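Local coordinates for ribosomal RNA small subunit methyltransferase E (PDB 5VM8), which probably methylates a uridine of 16S ribosomal RNA at N3, taking the methyl group from S-adenosyl methionine, at residues I159-A164 with Q211-A216. Sequence-based numbering, arbitrary orientation.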
loop_
_atom_site.group_PDB
_atom_site.type_symbol
_atom_site.label_atom_id
_atom_site.label_comp_id
_atom_site.label_asym_id
_atom_site.label_seq_id
_atom_site.Cartn_x
_atom_site.Cartn_y
_atom_site.Cartn_z
ATOM N N ILE A 159 -5.540 -4.694 -13.721
ATOM C CA ILE A 159 -6.259 -4.277 -14.917
ATOM C C ILE A 159 -5.279 -3.588 -15.857
ATOM O O ILE A 159 -4.180 -3.187 -15.469
ATOM C CB ILE A 159 -7.442 -3.329 -14.603
ATOM C CG1 ILE A 159 -7.011 -2.181 -13.676
ATOM C CG2 ILE A 159 -8.588 -4.087 -13.986
ATOM C CD1 ILE A 159 -8.178 -1.279 -13.218
ATOM N N GLY A 160 -5.716 -3.387 -17.094
ATOM C CA GLY A 160 -4.906 -2.640 -18.023
ATOM C C GLY A 160 -4.930 -1.156 -17.719
ATOM O O GLY A 160 -5.776 -0.650 -16.984
ATOM N N TYR A 161 -3.961 -0.455 -18.301
ATOM C CA TYR A 161 -3.836 0.982 -18.095
ATOM C C TYR A 161 -5.093 1.729 -18.532
ATOM O O TYR A 161 -5.659 2.521 -17.766
ATOM C CB TYR A 161 -2.611 1.476 -18.855
ATOM C CG TYR A 161 -2.428 2.968 -18.921
ATOM C CD1 TYR A 161 -1.745 3.655 -17.905
ATOM C CD2 TYR A 161 -2.883 3.692 -20.021
ATOM C CE1 TYR A 161 -1.549 5.030 -17.983
ATOM C CE2 TYR A 161 -2.701 5.063 -20.100
ATOM C CZ TYR A 161 -2.026 5.723 -19.091
ATOM O OH TYR A 161 -1.837 7.076 -19.183
ATOM N N ARG A 162 -5.568 1.455 -19.751
ATOM C CA ARG A 162 -6.700 2.199 -20.298
ATOM C C ARG A 162 -7.940 2.050 -19.423
ATOM O O ARG A 162 -8.589 3.048 -19.084
ATOM C CB ARG A 162 -6.987 1.724 -21.727
ATOM N N GLU A 163 -8.237 0.824 -18.979
ATOM C CA GLU A 163 -9.414 0.601 -18.151
ATOM C C GLU A 163 -9.305 1.337 -16.819
ATOM O O GLU A 163 -10.309 1.837 -16.301
ATOM C CB GLU A 163 -9.620 -0.895 -17.914
ATOM C CG GLU A 163 -10.870 -1.209 -17.096
ATOM C CD GLU A 163 -10.938 -2.654 -16.632
ATOM O OE1 GLU A 163 -10.171 -3.481 -17.168
ATOM O OE2 GLU A 163 -11.749 -2.959 -15.725
ATOM N N ALA A 164 -8.091 1.423 -16.253
ATOM C CA ALA A 164 -7.888 2.091 -14.971
ATOM C C ALA A 164 -8.045 3.608 -15.041
ATOM O O ALA A 164 -8.202 4.245 -13.991
ATOM C CB ALA A 164 -6.498 1.768 -14.418
ATOM N N GLN A 211 -1.101 10.925 -23.813
ATOM C CA GLN A 211 -2.291 11.545 -24.378
ATOM C C GLN A 211 -3.557 11.023 -23.726
ATOM O O GLN A 211 -4.456 11.802 -23.385
ATOM C CB GLN A 211 -2.342 11.317 -25.883
ATOM C CG GLN A 211 -1.786 12.465 -26.682
ATOM C CD GLN A 211 -2.618 13.725 -26.571
ATOM O OE1 GLN A 211 -2.086 14.825 -26.664
ATOM N NE2 GLN A 211 -3.930 13.571 -26.406
ATOM N N GLN A 212 -3.652 9.710 -23.535
ATOM C CA GLN A 212 -4.862 9.170 -22.931
ATOM C C GLN A 212 -5.064 9.733 -21.532
ATOM O O GLN A 212 -6.175 10.140 -21.179
ATOM C CB GLN A 212 -4.807 7.640 -22.926
ATOM C CG GLN A 212 -5.210 7.029 -24.284
ATOM C CD GLN A 212 -4.598 5.650 -24.561
ATOM O OE1 GLN A 212 -4.317 4.880 -23.644
ATOM N NE2 GLN A 212 -4.403 5.337 -25.846
ATOM N N ALA A 213 -3.980 9.816 -20.749
ATOM C CA ALA A 213 -4.048 10.379 -19.408
ATOM C C ALA A 213 -4.430 11.850 -19.461
ATOM O O ALA A 213 -5.323 12.289 -18.729
ATOM C CB ALA A 213 -2.711 10.174 -18.685
ATOM N N PHE A 214 -3.825 12.606 -20.375
ATOM C CA PHE A 214 -4.192 14.011 -20.539
ATOM C C PHE A 214 -5.685 14.149 -20.873
ATOM O O PHE A 214 -6.389 15.001 -20.313
ATOM C CB PHE A 214 -3.301 14.628 -21.629
ATOM C CG PHE A 214 -3.559 16.098 -21.903
ATOM C CD1 PHE A 214 -4.660 16.515 -22.631
ATOM C CD2 PHE A 214 -2.664 17.065 -21.449
ATOM C CE1 PHE A 214 -4.877 17.858 -22.871
ATOM C CE2 PHE A 214 -2.875 18.404 -21.696
ATOM C CZ PHE A 214 -3.983 18.801 -22.407
ATOM N N GLU A 215 -6.182 13.329 -21.801
ATOM C CA GLU A 215 -7.609 13.353 -22.134
ATOM C C GLU A 215 -8.489 12.858 -20.983
ATOM O O GLU A 215 -9.635 13.293 -20.849
ATOM C CB GLU A 215 -7.852 12.533 -23.404
ATOM C CG GLU A 215 -7.281 13.175 -24.654
ATOM C CD GLU A 215 -7.236 12.211 -25.810
ATOM O OE1 GLU A 215 -7.641 11.044 -25.610
ATOM O OE2 GLU A 215 -6.816 12.616 -26.916
ATOM N N ALA A 216 -8.002 11.927 -20.163
ATOM C CA ALA A 216 -8.765 11.510 -18.984
ATOM C C ALA A 216 -8.733 12.544 -17.855
ATOM O O ALA A 216 -9.232 12.264 -16.763
ATOM C CB ALA A 216 -8.248 10.173 -18.448
#
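Y161 reaches across from the start of helix 161-165 and sets its phenol end against A213 of helix 207-215, with Q212 at the ring's edge. Its CG stands anti to the backbone N (chi1 172°), which swings the ring off its own helix and sends the hydroxyl end foremost to the neighbour. There OH comes to 3.3 Å from CB of A213. The hydroxyl is hydrogen-bonded to the carbonyl O of E209, one turn back in that helix, so the phenol end is tied to the backbone as well as resting on a methyl group. Both helices belong to the SPOUT methyltransferase domain, the fold known for its trefoil knot; helix 161-165 directly follows strand 159-160, which pairs with strand 111-116 at the edge of the parallel sheet. Q212 meets the ring at its edge: OE1 lies near the ring plane, 3.9 Å from CE2 of Y161, too far for more than a loose van der Waals touch. The amide is turned 44° from the ring and does not stack on it. Beyond CG the Q212 chain is extended, which brings OE1 alone to the CD2–CE2 edge while the rest of the amide leads away from the ring. W205, just ahead of helix 207-215, also meets the Y161 ring, their planes inclined at about 45°.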